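Local atomic coordinates of nudix hydrolase domain-containing protein (Thermotoga maritima, PDB entry 3E57), a protein that probably hydrolyses a nucleoside diphosphate linked to another moiety, as Nudix enzymes do, although its own substrate is unknown. Residues 117-120 against 121-125; 39-42 against 43-46; 182-185 against 186-190. All coordinates share one frame; numbering follows the deposited sequence.

Contact 1 of 3, residues 117-120 against 121-125; sequences EAFL and KGLER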
loop_
_atom_site.group_PDB
_atom_site.type_symbol
_atom_site.label_atom_id
_atom_site.label_comp_id
_atom_site.label_asym_id
_atom_site.label_seq_id
_atom_site.Cartn_x
_atom_site.Cartn_y
_atom_site.Cartn_z
ATOM N N GLU B 117 -25.664 8.419 -5.183
ATOM C CA GLU B 117 -26.126 9.773 -4.925
ATOM C C GLU B 117 -25.720 10.243 -3.529
ATOM O O GLU B 117 -25.299 11.389 -3.363
ATOM C CB GLU B 117 -27.651 9.840 -5.079
ATOM C CG GLU B 117 -28.248 11.233 -4.935
ATOM C CD GLU B 117 -29.757 11.203 -4.794
ATOM O OE1 GLU B 117 -30.364 10.157 -5.122
ATOM O OE2 GLU B 117 -30.339 12.217 -4.342
ATOM N N ALA B 118 -25.861 9.365 -2.534
ATOM C CA ALA B 118 -25.496 9.691 -1.152
ATOM C C ALA B 118 -23.994 9.927 -1.054
ATOM O O ALA B 118 -23.555 10.847 -0.367
ATOM C CB ALA B 118 -25.913 8.576 -0.189
ATOM N N PHE B 119 -23.225 9.094 -1.753
ATOM C CA PHE B 119 -21.764 9.216 -1.779
ATOM C C PHE B 119 -21.354 10.581 -2.309
ATOM O O PHE B 119 -20.604 11.308 -1.657
ATOM C CB PHE B 119 -21.129 8.119 -2.636
ATOM C CG PHE B 119 -19.619 8.208 -2.708
ATOM C CD1 PHE B 119 -18.825 7.534 -1.793
ATOM C CD2 PHE B 119 -19.005 8.988 -3.680
ATOM C CE1 PHE B 119 -17.438 7.628 -1.850
ATOM C CE2 PHE B 119 -17.621 9.096 -3.743
ATOM C CZ PHE B 119 -16.834 8.403 -2.826
ATOM N N LEU B 120 -21.873 10.936 -3.481
ATOM C CA LEU B 120 -21.474 12.171 -4.140
ATOM C C LEU B 120 -21.825 13.417 -3.320
ATOM O O LEU B 120 -20.998 14.317 -3.181
ATOM C CB LEU B 120 -22.055 12.236 -5.558
ATOM C CG LEU B 120 -21.463 11.186 -6.514
ATOM C CD1 LEU B 120 -22.158 11.207 -7.866
ATOM C CD2 LEU B 120 -19.966 11.380 -6.685
ATOM N N LYS B 121 -23.024 13.462 -2.748
ATOM C CA LYS B 121 -23.406 14.596 -1.890
ATOM C C LYS B 121 -22.671 14.563 -0.549
ATOM O O LYS B 121 -22.202 15.600 -0.072
ATOM C CB LYS B 121 -24.924 14.674 -1.695
ATOM C CG LYS B 121 -25.614 15.408 -2.837
ATOM C CD LYS B 121 -27.070 15.709 -2.540
ATOM C CE LYS B 121 -27.844 16.080 -3.811
ATOM N NZ LYS B 121 -27.711 15.058 -4.898
ATOM N N GLY B 122 -22.551 13.373 0.038
ATOM C CA GLY B 122 -21.801 13.193 1.283
ATOM C C GLY B 122 -20.335 13.584 1.162
ATOM O O GLY B 122 -19.766 14.169 2.081
ATOM N N LEU B 123 -19.735 13.259 0.019
ATOM C CA LEU B 123 -18.380 13.711 -0.328
ATOM C C LEU B 123 -18.261 15.238 -0.229
ATOM O O LEU B 123 -17.360 15.752 0.435
ATOM C CB LEU B 123 -18.030 13.227 -1.742
ATOM C CG LEU B 123 -16.778 13.727 -2.474
ATOM C CD1 LEU B 123 -15.536 13.260 -1.783
ATOM C CD2 LEU B 123 -16.801 13.263 -3.942
ATOM N N GLU B 124 -19.178 15.951 -0.883
ATOM C CA GLU B 124 -19.226 17.415 -0.831
ATOM C C GLU B 124 -19.481 17.924 0.601
ATOM O O GLU B 124 -18.758 18.788 1.102
ATOM C CB GLU B 124 -20.313 17.937 -1.787
ATOM C CG GLU B 124 -20.416 19.457 -1.870
ATOM C CD GLU B 124 -21.650 19.944 -2.628
ATOM O OE1 GLU B 124 -22.420 19.106 -3.158
ATOM O OE2 GLU B 124 -21.847 21.182 -2.689
ATOM N N ARG B 125 -20.508 17.378 1.249
ATOM C CA ARG B 125 -20.868 17.769 2.614
ATOM C C ARG B 125 -19.706 17.582 3.590
ATOM O O ARG B 125 -19.320 18.514 4.303
ATOM C CB ARG B 125 -22.069 16.947 3.092
ATOM C CG ARG B 125 -22.437 17.168 4.561
ATOM C CD ARG B 125 -23.511 16.204 5.034
ATOM N NE ARG B 125 -23.147 14.808 4.814
ATOM C CZ ARG B 125 -22.253 14.131 5.535
ATOM N NH1 ARG B 125 -21.595 14.705 6.530
ATOM N NH2 ARG B 125 -22.006 12.865 5.252
HETATM O O HOH W 1 -25.698 12.960 -5.555
HETATM O O HOH W 2 -29.204 13.494 -2.626
#

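Contact 2 of 3, residues 39-42 against 43-46; sequences VNFE and DFLN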
loop_
_atom_site.group_PDB
_atom_site.type_symbol
_atom_site.label_atom_id
_atom_site.label_comp_id
_atom_site.label_asym_id
_atom_site.label_seq_id
_atom_site.Cartn_x
_atom_site.Cartn_y
_atom_site.Cartn_z
ATOM N N VAL B 39 -8.312 2.841 -9.168
ATOM C CA VAL B 39 -9.475 2.221 -9.808
ATOM C C VAL B 39 -10.242 3.277 -10.591
ATOM O O VAL B 39 -10.078 4.467 -10.367
ATOM C CB VAL B 39 -10.425 1.483 -8.807
ATOM C CG1 VAL B 39 -9.645 0.530 -7.873
ATOM C CG2 VAL B 39 -11.263 2.456 -8.035
ATOM N N ASN B 40 -11.062 2.824 -11.525
ATOM C CA ASN B 40 -11.880 3.725 -12.335
ATOM C C ASN B 40 -13.074 4.216 -11.520
ATOM O O ASN B 40 -13.740 3.436 -10.851
ATOM C CB ASN B 40 -12.315 3.008 -13.621
ATOM C CG ASN B 40 -13.339 3.788 -14.411
ATOM O OD1 ASN B 40 -14.532 3.794 -14.081
ATOM N ND2 ASN B 40 -12.881 4.447 -15.465
ATOM N N PHE B 41 -13.322 5.520 -11.565
ATOM C CA PHE B 41 -14.353 6.125 -10.736
ATOM C C PHE B 41 -15.737 5.571 -11.037
ATOM O O PHE B 41 -16.501 5.257 -10.117
ATOM C CB PHE B 41 -14.355 7.648 -10.889
ATOM C CG PHE B 41 -15.172 8.371 -9.844
ATOM C CD1 PHE B 41 -15.322 7.851 -8.555
ATOM C CD2 PHE B 41 -15.767 9.585 -10.141
ATOM C CE1 PHE B 41 -16.047 8.511 -7.608
ATOM C CE2 PHE B 41 -16.494 10.259 -9.178
ATOM C CZ PHE B 41 -16.638 9.714 -7.908
ATOM N N GLU B 42 -16.053 5.436 -12.322
ATOM C CA GLU B 42 -17.354 4.895 -12.719
ATOM C C GLU B 42 -17.548 3.466 -12.185
ATOM O O GLU B 42 -18.617 3.135 -11.677
ATOM C CB GLU B 42 -17.515 4.943 -14.241
ATOM C CG GLU B 42 -18.910 4.604 -14.728
ATOM C CD GLU B 42 -19.978 5.371 -13.983
ATOM O OE1 GLU B 42 -19.889 6.619 -13.927
ATOM O OE2 GLU B 42 -20.898 4.723 -13.444
ATOM N N ASP B 43 -16.508 2.638 -12.280
ATOM C CA ASP B 43 -16.543 1.270 -11.739
ATOM C C ASP B 43 -16.828 1.285 -10.239
ATOM O O ASP B 43 -17.638 0.492 -9.737
ATOM C CB ASP B 43 -15.219 0.530 -11.994
ATOM C CG ASP B 43 -14.975 0.218 -13.468
ATOM O OD1 ASP B 43 -15.925 0.289 -14.283
ATOM O OD2 ASP B 43 -13.811 -0.113 -13.811
ATOM N N PHE B 44 -16.180 2.202 -9.521
ATOM C CA PHE B 44 -16.414 2.338 -8.082
ATOM C C PHE B 44 -17.852 2.750 -7.745
ATOM O O PHE B 44 -18.470 2.171 -6.860
ATOM C CB PHE B 44 -15.436 3.345 -7.471
ATOM C CG PHE B 44 -15.616 3.527 -6.003
ATOM C CD1 PHE B 44 -15.439 2.455 -5.142
ATOM C CD2 PHE B 44 -15.978 4.755 -5.481
ATOM C CE1 PHE B 44 -15.621 2.605 -3.787
ATOM C CE2 PHE B 44 -16.168 4.906 -4.112
ATOM C CZ PHE B 44 -15.979 3.827 -3.273
ATOM N N LEU B 45 -18.369 3.763 -8.431
ATOM C CA LEU B 45 -19.730 4.243 -8.173
ATOM C C LEU B 45 -20.764 3.162 -8.481
ATOM O O LEU B 45 -21.733 2.995 -7.739
ATOM C CB LEU B 45 -20.034 5.498 -8.988
ATOM C CG LEU B 45 -19.314 6.787 -8.603
ATOM C CD1 LEU B 45 -19.755 7.893 -9.549
ATOM C CD2 LEU B 45 -19.561 7.162 -7.133
ATOM N N ASN B 46 -20.543 2.434 -9.576
ATOM C CA ASN B 46 -21.353 1.260 -9.923
ATOM C C ASN B 46 -21.281 0.210 -8.823
ATOM O O ASN B 46 -22.293 -0.364 -8.435
ATOM C CB ASN B 46 -20.877 0.654 -11.245
ATOM C CG ASN B 46 -21.279 1.489 -12.450
ATOM O OD1 ASN B 46 -22.173 2.342 -12.363
ATOM N ND2 ASN B 46 -20.627 1.244 -13.587
HETATM O O HOH W 3 -11.455 -0.086 -12.065
#

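Contact 3 of 3, residues 182-185 against 186-190; sequences LEEL and EKFSG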
loop_
_atom_site.group_PDB
_atom_site.type_symbol
_atom_site.label_atom_id
_atom_site.label_comp_id
_atom_site.label_asym_id
_atom_site.label_seq_id
_atom_site.Cartn_x
_atom_site.Cartn_y
_atom_site.Cartn_z
ATOM N N LEU B 182 4.620 21.299 -2.563
ATOM C CA LEU B 182 4.700 19.872 -2.835
ATOM C C LEU B 182 6.107 19.336 -2.569
ATOM O O LEU B 182 6.253 18.208 -2.112
ATOM C CB LEU B 182 4.279 19.571 -4.280
ATOM C CG LEU B 182 3.468 18.308 -4.559
ATOM C CD1 LEU B 182 2.248 18.187 -3.660
ATOM C CD2 LEU B 182 3.031 18.320 -6.023
ATOM N N GLU B 183 7.138 20.145 -2.821
ATOM C CA GLU B 183 8.524 19.710 -2.549
ATOM C C GLU B 183 8.865 19.652 -1.049
ATOM O O GLU B 183 9.978 19.238 -0.674
ATOM C CB GLU B 183 9.552 20.562 -3.311
ATOM C CG GLU B 183 9.798 21.966 -2.768
ATOM C CD GLU B 183 9.070 23.051 -3.541
ATOM O OE1 GLU B 183 8.050 22.749 -4.207
ATOM O OE2 GLU B 183 9.526 24.214 -3.466
ATOM N N GLU B 184 7.917 20.072 -0.203
ATOM C CA GLU B 184 8.007 19.882 1.243
ATOM C C GLU B 184 7.161 18.709 1.735
ATOM O O GLU B 184 7.240 18.340 2.908
ATOM C CB GLU B 184 7.555 21.146 1.981
ATOM C CG GLU B 184 8.416 22.381 1.737
ATOM C CD GLU B 184 8.119 23.518 2.725
ATOM O OE1 GLU B 184 8.672 24.626 2.541
ATOM O OE2 GLU B 184 7.325 23.319 3.683
ATOM N N LEU B 185 6.346 18.122 0.862
ATOM C CA LEU B 185 5.433 17.082 1.301
ATOM C C LEU B 185 6.177 15.798 1.710
ATOM O O LEU B 185 5.750 15.105 2.622
ATOM C CB LEU B 185 4.381 16.787 0.230
ATOM C CG LEU B 185 3.363 15.701 0.588
ATOM C CD1 LEU B 185 2.663 15.979 1.921
ATOM C CD2 LEU B 185 2.378 15.541 -0.554
ATOM N N GLU B 186 7.287 15.484 1.051
ATOM C CA GLU B 186 8.064 14.294 1.425
ATOM C C GLU B 186 8.496 14.345 2.905
ATOM O O GLU B 186 8.383 13.347 3.625
ATOM C CB GLU B 186 9.277 14.154 0.510
ATOM C CG GLU B 186 10.204 12.986 0.825
ATOM C CD GLU B 186 11.355 12.899 -0.169
ATOM O OE1 GLU B 186 11.128 12.373 -1.274
ATOM O OE2 GLU B 186 12.475 13.357 0.149
ATOM N N LYS B 187 8.983 15.501 3.346
ATOM C CA LYS B 187 9.326 15.733 4.762
ATOM C C LYS B 187 8.152 15.417 5.697
ATOM O O LYS B 187 8.276 14.647 6.648
ATOM C CB LYS B 187 9.742 17.199 4.934
ATOM C CG LYS B 187 9.954 17.623 6.345
ATOM C CD LYS B 187 10.414 19.069 6.455
ATOM C CE LYS B 187 9.265 20.040 6.275
ATOM N NZ LYS B 187 9.693 21.437 6.497
ATOM N N PHE B 188 6.999 16.006 5.406
ATOM C CA PHE B 188 5.795 15.772 6.217
ATOM C C PHE B 188 5.331 14.328 6.188
ATOM O O PHE B 188 4.899 13.794 7.210
ATOM C CB PHE B 188 4.655 16.713 5.796
ATOM C CG PHE B 188 4.797 18.095 6.330
ATOM C CD1 PHE B 188 4.128 18.478 7.481
ATOM C CD2 PHE B 188 5.609 19.024 5.685
ATOM C CE1 PHE B 188 4.256 19.731 7.977
ATOM C CE2 PHE B 188 5.744 20.292 6.167
ATOM C CZ PHE B 188 5.072 20.658 7.333
ATOM N N SER B 189 5.429 13.670 5.037
ATOM C CA SER B 189 5.023 12.265 4.946
ATOM C C SER B 189 5.840 11.383 5.883
ATOM O O SER B 189 5.346 10.370 6.378
ATOM C CB SER B 189 5.151 11.732 3.507
ATOM O OG SER B 189 6.509 11.509 3.184
ATOM N N GLY B 190 7.083 11.783 6.137
ATOM C CA GLY B 190 7.948 11.080 7.048
ATOM C C GLY B 190 7.445 11.020 8.479
ATOM O O GLY B 190 7.802 10.104 9.192
HETATM O O HOH W 4 8.407 16.470 -1.416
HETATM O O HOH W 5 10.163 17.448 1.550
#

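Contact 1 of 3, residues 117-120 against 121-125
Glu-117 and Lys-121, one helical turn apart on helix 115-130, run side by side and point the same way. The glutamate is extended, with CG anti to the backbone N (chi1 -176°), while the lysine bends at its last torsion and brings NZ back toward its neighbour. NZ ends 3.9 Å from Glu-117 OE2, a long salt bridge, and about as far from Glu-117 CG. A water gives NZ a second link to the same residue: it donates to Glu-117 O at 2.7 Å and accepts from Lys-121 NZ at 3.0 Å. Glu-117 O also receives Lys-121 N, so one carbonyl serves both the helix and the water bridge. On the buried flank, Leu-123 CD2 approaches the Phe-119 ring obliquely, 4.3 Å from CE2, and Leu-123 N donates to Phe-119 O at 2.7 Å. Leu-123 rests further on Pro-71 and Val-73 of strand 66-77, and both side chains reach Phe-160. Arg-125 turns to partners beyond these segments: salt bridges with Asp-111 and Glu-129 and a bond to His-106 O. Glu-117 and Arg-125 stand eight residues apart, the spacing of Glu and Arg in the Nudix box consensus (E-x7-R-E-U-x-E-E), whose helix packs on the mixed sheet of the Nudix fold.

Contact 2 of 3, residues 39-42 against 43-46
This is a helix N-cap joined to a small aromatic-aliphatic cluster, where Asn-40 and Asp-43 meet at the turn from strand 36-38 into helix 41-51. The side chain of Asn-40, its CG anti to the backbone N (chi1 171°), folds over the first turn and presents OD1 to Asp-43 N at 2.9 Å. The donor lies in the plane of the amide, on a lone pair. One residue on, Phe-44 N binds Asn-40 O at 3.0 Å, which starts the regular helical pattern. The side chains of Asp-43 and Asn-40 cross at about a right angle, carboxylate and amide planes 45° apart, and Asp-43 does not bind Asn-40 N directly: a water accepts from that N-H and donates to Asp-43 OD2 at 2.9 Å. The result resembles a capping box with water inserted in its return bond.

On the inward side Leu-45 lies against one face of the Phe-41 ring, its CD1 4.1 Å from the centroid and 15° off the normal, a CH-pi contact; Leu-45 CD2 comes 3.8 Å from Phe-41 CE1. The Phe-44 ring meets the same ring edge near edge, its CD2 4.3 Å from Phe-41 CE1. Phe-140 stacks on Phe-41, and Phe-119 packs edge-to-face with Phe-44. Glu-42 points its OE1 to Arg-116 in a salt bridge.

Chemically, Asn-40 OD1 gives Asp-43 N an acceptor where no earlier helical turn can, and the negative charges of Glu-42 and Asp-43 so near the helix start probably interact favourably with its dipole, while the rings tie the same turn to the core.

Contact 3 of 3, residues 182-185 against 186-190
Glu-186 O is gripped by two donors from the same face of its plane: Ser-189 OG at 2.7 Å and Gly-190 N at 3.2 Å. The hydroxyl reaches it because chi1 of Ser-189 is 75°, which sets OG between the backbone N and the carbonyl carbon and turns it back along the helix. It comes in well to the side of the carbonyl, at a C=O...OG angle of 122°. Ser-189 N meanwhile donates to Leu-185 O at 2.8 Å, so this residue is tied to the preceding turn through both backbone and side chain. With an alanine here OG is gone, and Glu-186 O would probably lose the shorter of these two bonds, leaving the turn freer to move.

Where the chain enters helix 185-189, two waters link carbonyls of the preceding loop to N-H groups of the helix. One donates to Leu-182 O and accepts from Glu-186 N, both at 2.9 Å; the other joins Glu-183 O to Lys-187 N in the same way. Glu-184 O then takes a weak bond from Phe-188 N, and Phe-188 CD2 approaches that oxygen to 3.3 Å, with the oxygen in the ring plane at its edge. The Glu-184 and Lys-187 side chains run alongside each other, but OE2 and NZ stay 4.1 Å apart, beyond a salt bridge. Leu-185 packs on Ala-200 and Leu-204, Phe-188 meets Tyr-99 edge-to-face, and Leu-185 and Phe-188 both touch Ile-180. Water thus replaces direct i to i+4 bonds at the entry to the short helix joining strand 176-181 to helix 194-206 in the Nudix domain.

Along the chain the order is contact 2, contact 1, contact 3, one after another without overlap. Contacts 1 and 2 have centres 15 Å apart and touch directly: helix 41-51 lies against helix 115-130, with Phe-119 CD2 3.9 Å from Leu-45 CD2 and Leu-120 CD2 3.9 Å from Phe-41 CZ. Residues of both helices also reach Phe-160 of strand 155-163, so they share one hydrophobic core with the mixed sheet. Contact 3 is remote, its centre about 29 Å from each of the others and across the chain's centre from contact 1. Thus an early helix packs directly on the Nudix helix, while helix 185-189 packs instead on helix 194-206 and strand 176-181, its contact's nearest atoms about 18 Å from contact 1.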